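Local atomic coordinates of beta-glucanase (Bacteroides thetaiotaomicron, PDB entry 6EUG), a protein that probably hydrolyses O-glycosidic bonds of beta-1,3-galactan, this chain being its family 43 glycoside hydrolase part, with glucoimidazole bound in a pocket. Residues A[171-174]-A[175-178]; A[186-189]-A[190-194]; A[295-298]-A[299-303]. All blocks are in the same frame, centred on the assembly; numbering follows the deposited sequence. Where two conformers were deposited one is given.

Interaction 1: A[171-174]-A[175-178]; sequences TRKE and RKMK
Arg-175 lays its aliphatic chain against the carbonyl of the N-cap residue Thr-171, while Lys-176 folds back to the carbonyl of Lys-173 and the extended Met-177 runs alongside it. In Arg-175, CG sits beside the backbone N (chi1 -66°) and the chain then runs extended, which brings CG to 3.2 Å from Thr-171 O and lets NE reach the preceding carbonyl of Met-170. That same Thr-171 O accepts the 2.9 Å bond from Arg-175 N, a bond that closes the first turn.

Lys-173 and Lys-176 lie side by side and point the same way. Lys-176 was modelled in two conformers; in the one described its first three torsions are all irregular, and the weak bond from its NZ to Lys-173 O is doubtful because it depends on that choice. From the next position Met-177 runs CG past the same carbonyl, at 3.4 Å from Lys-173 O.

At the start of the helix Thr-171 and Glu-174 form a capping box. Glu-174 N donates to Thr-171 OG1 at 3.2 Å, and Thr-171 N returns a bond to Glu-174 OE1 at 3.1 Å, arriving from above the carboxylate plane.

The resulting helix, 172-176, is a surface turn that follows strand 154-159 and precedes helix 190-197; Arg-175 also touches Tyr-166, and Met-177 rests on Lys-198.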
loop_
_atom_site.group_PDB
_atom_site.type_symbol
_atom_site.label_atom_id
_atom_site.label_comp_id
_atom_site.label_asym_id
_atom_site.label_seq_id
_atom_site.Cartn_x
_atom_site.Cartn_y
_atom_site.Cartn_z
ATOM N N THR A 171 -20.577 4.835 -15.045
ATOM C CA THR A 171 -21.556 4.734 -16.127
ATOM C C THR A 171 -22.004 6.104 -16.660
ATOM O O THR A 171 -21.809 7.143 -15.999
ATOM C CB THR A 171 -22.838 3.946 -15.701
ATOM O OG1 THR A 171 -23.617 4.715 -14.783
ATOM C CG2 THR A 171 -22.476 2.605 -15.061
ATOM N N ARG A 172 -22.634 6.089 -17.846
ATOM C CA ARG A 172 -23.229 7.309 -18.442
ATOM C C ARG A 172 -24.125 8.059 -17.459
ATOM O O ARG A 172 -23.988 9.297 -17.264
ATOM C CB ARG A 172 -24.083 6.973 -19.676
ATOM C CG ARG A 172 -23.254 6.450 -20.802
ATOM C CD ARG A 172 -24.060 6.278 -22.064
ATOM N NE ARG A 172 -23.371 5.336 -22.937
ATOM C CZ ARG A 172 -23.773 5.027 -24.156
ATOM N NH1 ARG A 172 -24.863 5.603 -24.663
ATOM N NH2 ARG A 172 -23.088 4.141 -24.879
ATOM N N LYS A 173 -25.057 7.302 -16.864
ATOM C CA LYS A 173 -25.995 7.862 -15.886
ATOM C C LYS A 173 -25.278 8.449 -14.674
ATOM O O LYS A 173 -25.633 9.527 -14.223
ATOM C CB LYS A 173 -27.055 6.842 -15.433
ATOM C CG LYS A 173 -28.262 6.738 -16.369
ATOM C CD LYS A 173 -29.535 6.358 -15.624
ATOM C CE LYS A 173 -30.736 6.279 -16.561
ATOM N NZ LYS A 173 -30.974 7.531 -17.343
ATOM N N GLU A 174 -24.265 7.752 -14.158
ATOM C CA GLU A 174 -23.531 8.234 -12.988
ATOM C C GLU A 174 -22.784 9.548 -13.295
ATOM O O GLU A 174 -22.791 10.474 -12.479
ATOM C CB GLU A 174 -22.565 7.143 -12.434
ATOM C CG GLU A 174 -23.276 5.932 -11.807
ATOM C CD GLU A 174 -22.371 4.707 -11.574
ATOM O OE1 GLU A 174 -21.200 4.702 -12.038
ATOM O OE2 GLU A 174 -22.824 3.728 -10.914
ATOM N N ARG A 175 -22.165 9.615 -14.466
ATOM C CA ARG A 175 -21.429 10.798 -14.903
ATOM C C ARG A 175 -22.260 12.078 -15.021
ATOM O O ARG A 175 -21.725 13.149 -14.777
ATOM C CB ARG A 175 -20.733 10.550 -16.229
ATOM C CG ARG A 175 -19.637 9.526 -16.125
ATOM C CD ARG A 175 -18.876 9.417 -17.408
ATOM N NE ARG A 175 -18.006 8.256 -17.385
ATOM C CZ ARG A 175 -16.916 8.114 -18.137
ATOM N NH1 ARG A 175 -16.523 9.074 -18.984
ATOM N NH2 ARG A 175 -16.201 6.994 -18.032
ATOM N N LYS A 176 -23.538 11.960 -15.386
ATOM C CA LYS A 176 -24.405 13.142 -15.516
ATOM C C LYS A 176 -25.059 13.612 -14.183
ATOM O O LYS A 176 -25.493 14.741 -14.087
ATOM C CB LYS A 176 -25.454 12.922 -16.615
ATOM C CG LYS A 176 -26.884 12.844 -16.122
ATOM C CD LYS A 176 -27.324 11.412 -15.875
ATOM C CE LYS A 176 -28.102 11.328 -14.576
ATOM N NZ LYS A 176 -28.548 9.979 -14.168
ATOM N N MET A 177 -25.073 12.766 -13.149
ATOM C CA MET A 177 -25.702 13.142 -11.858
ATOM C C MET A 177 -25.034 14.371 -11.209
ATOM O O MET A 177 -23.835 14.605 -11.373
ATOM C CB MET A 177 -25.689 11.957 -10.886
ATOM C CG MET A 177 -26.663 10.847 -11.226
ATOM S SD MET A 177 -26.339 9.372 -10.234
ATOM C CE MET A 177 -27.112 8.010 -11.145
ATOM N N LYS A 178 -25.813 15.183 -10.510
ATOM C CA LYS A 178 -25.249 16.313 -9.757
ATOM C C LYS A 178 -25.712 16.151 -8.321
ATOM O O LYS A 178 -26.790 15.604 -8.069
ATOM C CB LYS A 178 -25.689 17.668 -10.354
#

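Interaction 2: A[186-189]-A[190-194]; sequences EWWT and PKWYE
The indole of Trp-192 folds back onto two tryptophans of the preceding turn, meeting each in a different way. Against Trp-187 it makes an offset stack, the five-membered rings 4.5 Å apart at their centroids and the planes inclined by 28°; the closest atoms are Trp-187 CD2 and Trp-192 CZ2, at 3.4 Å. The backbone joins in from the same residue, since Trp-187 CA stands over the centre of the Trp-192 five-membered ring in a CH-pi contact. Trp-188 is met edge to face: Trp-192 turns CZ3 onto the Trp-188 face, 3.7 Å from Trp-188 CE3, with the six-membered rings at 56°. The same six-membered ring of Trp-188 also touches Tyr-193, its CZ3 lying at the edge of the phenol ring, 4.0 Å from Tyr-193 CD2.

This aromatic cluster is built on a type II beta turn, Glu-186 to Thr-189, that runs straight into helix 190-197. Thr-189 is the N-cap: its OG1, set between the backbone N and the carbonyl carbon, accepts from Trp-192 N at 3.0 Å, and its carbonyl O takes Tyr-193 N at 3.0 Å. Pro-190 occupies the first helical position. With CG anti to its backbone N (chi1 177°), Trp-192 throws its ring back over the turn.

Further out, Met-200 and Phe-201 of helix 200-205 touch the buried Trp-192, and Phe-201 also touches Trp-187. Leu-235 lies against both Trp-188 and Trp-192. Lys-191 extends along the surface to the carbonyl of Glu-183 and makes a cation-pi contact with Tyr-184, while Glu-194 pairs with Lys-198 in a salt bridge.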
loop_
_atom_site.group_PDB
_atom_site.type_symbol
_atom_site.label_atom_id
_atom_site.label_comp_id
_atom_site.label_asym_id
_atom_site.label_seq_id
_atom_site.Cartn_x
_atom_site.Cartn_y
_atom_site.Cartn_z
ATOM N N GLU A 186 -24.725 15.099 6.220
ATOM C CA GLU A 186 -24.663 14.057 7.226
ATOM C C GLU A 186 -24.169 12.743 6.606
ATOM O O GLU A 186 -24.862 12.121 5.794
ATOM C CB GLU A 186 -26.037 13.847 7.866
ATOM C CG GLU A 186 -25.971 13.034 9.142
ATOM C CD GLU A 186 -27.334 12.663 9.674
ATOM O OE1 GLU A 186 -28.353 13.257 9.232
ATOM O OE2 GLU A 186 -27.369 11.757 10.534
ATOM N N TRP A 187 -22.978 12.314 7.001
ATOM C CA TRP A 187 -22.469 10.991 6.600
ATOM C C TRP A 187 -23.358 9.838 7.146
ATOM O O TRP A 187 -23.972 9.951 8.203
ATOM C CB TRP A 187 -21.027 10.814 7.089
ATOM C CG TRP A 187 -19.997 11.538 6.277
ATOM C CD1 TRP A 187 -20.117 12.752 5.680
ATOM C CD2 TRP A 187 -18.660 11.088 6.017
ATOM N NE1 TRP A 187 -18.939 13.082 5.033
ATOM C CE2 TRP A 187 -18.037 12.070 5.216
ATOM C CE3 TRP A 187 -17.944 9.926 6.350
ATOM C CZ2 TRP A 187 -16.711 11.940 4.756
ATOM C CZ3 TRP A 187 -16.623 9.793 5.890
ATOM C CH2 TRP A 187 -16.026 10.801 5.102
ATOM N N TRP A 188 -23.439 8.764 6.358
ATOM C CA TRP A 188 -23.990 7.447 6.721
ATOM C C TRP A 188 -25.513 7.390 6.749
ATOM O O TRP A 188 -26.078 6.399 7.232
ATOM C CB TRP A 188 -23.352 6.838 8.012
ATOM C CG TRP A 188 -21.840 6.718 7.874
ATOM C CD1 TRP A 188 -20.902 7.457 8.520
ATOM C CD2 TRP A 188 -21.117 5.810 7.025
ATOM N NE1 TRP A 188 -19.645 7.090 8.115
ATOM C CE2 TRP A 188 -19.745 6.085 7.195
ATOM C CE3 TRP A 188 -21.496 4.819 6.117
ATOM C CZ2 TRP A 188 -18.759 5.392 6.519
ATOM C CZ3 TRP A 188 -20.505 4.110 5.447
ATOM C CH2 TRP A 188 -19.158 4.410 5.643
ATOM N N THR A 189 -26.189 8.420 6.214
ATOM C CA THR A 189 -27.620 8.299 5.936
ATOM C C THR A 189 -27.801 7.380 4.705
ATOM O O THR A 189 -26.863 7.204 3.918
ATOM C CB THR A 189 -28.286 9.643 5.617
ATOM O OG1 THR A 189 -27.766 10.185 4.392
ATOM C CG2 THR A 189 -28.098 10.662 6.773
ATOM N N PRO A 190 -29.013 6.813 4.528
ATOM C CA PRO A 190 -29.188 5.983 3.333
ATOM C C PRO A 190 -28.948 6.732 2.033
ATOM O O PRO A 190 -28.345 6.167 1.092
ATOM C CB PRO A 190 -30.656 5.510 3.426
ATOM C CG PRO A 190 -31.057 5.696 4.834
ATOM C CD PRO A 190 -30.122 6.650 5.496
ATOM N N LYS A 191 -29.425 7.979 1.941
ATOM C CA LYS A 191 -29.215 8.744 0.722
ATOM C C LYS A 191 -27.738 9.096 0.513
ATOM O O LYS A 191 -27.251 9.100 -0.639
ATOM C CB LYS A 191 -30.122 9.991 0.635
ATOM C CG LYS A 191 -29.826 11.110 1.634
ATOM C CD LYS A 191 -30.734 12.342 1.502
ATOM C CE LYS A 191 -30.207 13.456 2.407
ATOM N NZ LYS A 191 -30.877 14.792 2.250
ATOM N N TRP A 192 -27.019 9.393 1.584
ATOM C CA TRP A 192 -25.552 9.677 1.437
ATOM C C TRP A 192 -24.784 8.444 0.910
ATOM O O TRP A 192 -23.946 8.555 -0.005
ATOM C CB TRP A 192 -24.970 10.146 2.770
ATOM C CG TRP A 192 -23.469 10.414 2.807
ATOM C CD1 TRP A 192 -22.879 11.590 2.601
ATOM C CD2 TRP A 192 -22.412 9.474 3.107
ATOM N NE1 TRP A 192 -21.520 11.486 2.726
ATOM C CE2 TRP A 192 -21.199 10.193 3.051
ATOM C CE3 TRP A 192 -22.378 8.115 3.418
ATOM C CZ2 TRP A 192 -19.956 9.599 3.288
ATOM C CZ3 TRP A 192 -21.154 7.521 3.674
ATOM C CH2 TRP A 192 -19.945 8.274 3.614
ATOM N N TYR A 193 -25.060 7.275 1.493
ATOM C CA TYR A 193 -24.358 6.038 1.096
ATOM C C TYR A 193 -24.599 5.716 -0.400
ATOM O O TYR A 193 -23.653 5.435 -1.144
ATOM C CB TYR A 193 -24.748 4.860 1.998
ATOM C CG TYR A 193 -23.980 3.599 1.665
ATOM C CD1 TYR A 193 -24.404 2.753 0.622
ATOM C CD2 TYR A 193 -22.815 3.274 2.340
ATOM C CE1 TYR A 193 -23.667 1.622 0.260
ATOM C CE2 TYR A 193 -22.079 2.139 1.997
ATOM C CZ TYR A 193 -22.503 1.315 0.960
ATOM O OH TYR A 193 -21.771 0.205 0.658
ATOM N N GLU A 194 -25.856 5.804 -0.843
ATOM C CA GLU A 194 -26.181 5.606 -2.262
ATOM C C GLU A 194 -25.385 6.615 -3.127
ATOM O O GLU A 194 -24.835 6.268 -4.181
ATOM C CB GLU A 194 -27.710 5.746 -2.486
ATOM C CG GLU A 194 -28.108 5.644 -3.958
ATOM C CD GLU A 194 -29.504 6.127 -4.306
ATOM O OE1 GLU A 194 -30.127 6.942 -3.585
ATOM O OE2 GLU A 194 -29.946 5.722 -5.376
#

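Interaction 3: A[295-298]-A[299-303]; sequences DSML and GEWKQ
Two direct hydrogen bonds join Ser-296 and Met-297 to Gly-299 and Trp-301, and both are received by backbone carbonyls. The first closes a type I beta turn from Ser-296 to Gly-299: Gly-299 N donates to Ser-296 O over 3.1 Å, reaching the carbonyl from well above its plane. The second comes from a side chain. Trp-301 NE1 points its N-H at Met-297 O, 3.1 Å away and nearly straight at 163°. The oxygen lies almost in the plane of the indole, at its edge, whereas seen from the acceptor the donor stands 41° out of the carbonyl plane. Trp-301 CG lies beside its own backbone N (chi1 -69°), and the ring reaches back along the chain to the turn.

A water forms a third link, accepting from Asp-295 N at 2.9 Å and donating to Glu-300 O at 2.8 Å. It thus bridges the backbone of the two arms where they flank the turn.

Apolar contact between the two segments is slight. Met-297 SD approaches the benzo part of the indole, 4.2 Å from Trp-301 CZ2. Apolar side chains of nearby strands surround the turn. Ile-239 of strand 236-242 touches Met-297, Leu-298 and Trp-301 alike, Ile-254 meets Leu-298 and Trp-301, and Tyr-274 lies against Met-297 and Trp-301. The loop connects strand 290-294 to strand 302-304, an outermost strand of one blade of the five-bladed beta-propeller of family 43, and Lys-302 pairs through its backbone with Thr-293.

Because Trp-301 is buried, its one polar ring atom needs an acceptor within the protein, and Met-297 O supplies it. A single indole therefore satisfies its N-H on the turn while its carbon surface packs between this blade and the preceding one, which holds strands 236-242 and 252-256.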
loop_
_atom_site.group_PDB
_atom_site.type_symbol
_atom_site.label_atom_id
_atom_site.label_comp_id
_atom_site.label_asym_id
_atom_site.label_seq_id
_atom_site.Cartn_x
_atom_site.Cartn_y
_atom_site.Cartn_z
ATOM N N ASP A 295 -10.183 -11.631 -12.493
ATOM C CA ASP A 295 -9.483 -12.301 -13.622
ATOM C C ASP A 295 -8.834 -11.368 -14.640
ATOM O O ASP A 295 -8.300 -11.842 -15.665
ATOM C CB ASP A 295 -10.416 -13.323 -14.326
ATOM C CG ASP A 295 -10.830 -14.499 -13.404
ATOM O OD1 ASP A 295 -10.169 -14.776 -12.398
ATOM O OD2 ASP A 295 -11.854 -15.159 -13.687
ATOM N N SER A 296 -8.948 -10.055 -14.412
ATOM C CA SER A 296 -8.245 -9.014 -15.191
ATOM C C SER A 296 -8.078 -7.816 -14.250
ATOM O O SER A 296 -8.977 -7.529 -13.458
ATOM C CB SER A 296 -9.032 -8.609 -16.436
ATOM O OG SER A 296 -8.310 -7.662 -17.228
ATOM N N MET A 297 -6.924 -7.143 -14.307
ATOM C CA MET A 297 -6.621 -6.084 -13.356
ATOM C C MET A 297 -7.659 -4.966 -13.367
ATOM O O MET A 297 -8.059 -4.496 -12.273
ATOM C CB MET A 297 -5.214 -5.489 -13.626
ATOM C CG MET A 297 -4.759 -4.367 -12.686
ATOM S SD MET A 297 -4.532 -4.872 -10.967
ATOM C CE MET A 297 -2.859 -5.474 -11.021
ATOM N N LEU A 298 -8.056 -4.522 -14.559
ATOM C CA LEU A 298 -9.057 -3.454 -14.703
ATOM C C LEU A 298 -10.484 -3.979 -14.979
ATOM O O LEU A 298 -11.374 -3.215 -15.418
ATOM C CB LEU A 298 -8.653 -2.392 -15.731
ATOM C CG LEU A 298 -7.288 -1.728 -15.469
ATOM C CD1 LEU A 298 -6.983 -0.699 -16.530
ATOM C CD2 LEU A 298 -7.264 -1.055 -14.108
ATOM N N GLY A 299 -10.717 -5.249 -14.680
ATOM C CA GLY A 299 -12.073 -5.834 -14.772
ATOM C C GLY A 299 -12.869 -5.747 -13.484
ATOM O O GLY A 299 -12.536 -4.974 -12.604
ATOM N N GLU A 300 -13.962 -6.508 -13.398
ATOM C CA GLU A 300 -14.743 -6.590 -12.180
ATOM C C GLU A 300 -14.105 -7.427 -11.091
ATOM O O GLU A 300 -13.570 -8.494 -11.350
ATOM C CB GLU A 300 -16.149 -7.136 -12.485
ATOM C CG GLU A 300 -17.027 -6.182 -13.276
ATOM C CD GLU A 300 -17.531 -4.981 -12.479
ATOM O OE1 GLU A 300 -17.445 -4.932 -11.209
ATOM O OE2 GLU A 300 -18.041 -4.063 -13.158
ATOM N N TRP A 301 -14.143 -6.911 -9.857
ATOM C CA TRP A 301 -13.628 -7.585 -8.662
ATOM C C TRP A 301 -14.774 -8.098 -7.736
ATOM O O TRP A 301 -15.885 -7.549 -7.739
ATOM C CB TRP A 301 -12.709 -6.648 -7.865
ATOM C CG TRP A 301 -11.349 -6.316 -8.543
ATOM C CD1 TRP A 301 -11.112 -5.561 -9.671
ATOM C CD2 TRP A 301 -10.091 -6.787 -8.111
ATOM N NE1 TRP A 301 -9.748 -5.528 -9.943
ATOM C CE2 TRP A 301 -9.112 -6.302 -9.020
ATOM C CE3 TRP A 301 -9.685 -7.638 -7.061
ATOM C CZ2 TRP A 301 -7.746 -6.587 -8.862
ATOM C CZ3 TRP A 301 -8.346 -7.924 -6.922
ATOM C CH2 TRP A 301 -7.389 -7.416 -7.826
ATOM N N LYS A 302 -14.454 -9.150 -6.958
ATOM C CA LYS A 302 -15.382 -9.854 -6.051
ATOM C C LYS A 302 -14.763 -9.956 -4.664
ATOM O O LYS A 302 -13.538 -10.101 -4.551
ATOM C CB LYS A 302 -15.659 -11.328 -6.493
ATOM C CG LYS A 302 -16.110 -11.563 -7.915
ATOM C CD LYS A 302 -16.793 -12.898 -8.102
ATOM C CE LYS A 302 -15.856 -14.056 -8.325
ATOM N NZ LYS A 302 -16.410 -14.959 -9.394
ATOM N N GLN A 303 -15.597 -9.898 -3.624
ATOM C CA GLN A 303 -15.153 -10.032 -2.253
ATOM C C GLN A 303 -15.422 -11.437 -1.720
ATOM O O GLN A 303 -16.567 -11.953 -1.825
ATOM C CB GLN A 303 -15.810 -8.967 -1.365
ATOM C CG GLN A 303 -15.406 -9.071 0.113
ATOM C CD GLN A 303 -15.860 -7.886 0.942
ATOM O OE1 GLN A 303 -16.439 -6.928 0.406
ATOM N NE2 GLN A 303 -15.609 -7.944 2.257
HETATM O O HOH W 1 -12.572 -10.171 -13.288
#

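In the fold
From the N terminus, the chain first completes two blades of the beta-propeller and then enters a long excursion with three short helices that carries interactions 1 and 2. Interaction 1 forms the short helix 172-176; interaction 2 follows at the entry to helix 190-197, its centre about 18 Å from that of interaction 1. Two further blades come next, and interaction 3 closes the loop between strands 290-294 and 302-304 in the second of them. All three are local and in series, and none nests in, crosses or touches another. Interaction 2 ties its turn to helix 200-205 and the loop at Leu-235, whereas interaction 3 joins a blade edge to strands 236-242 and 252-256.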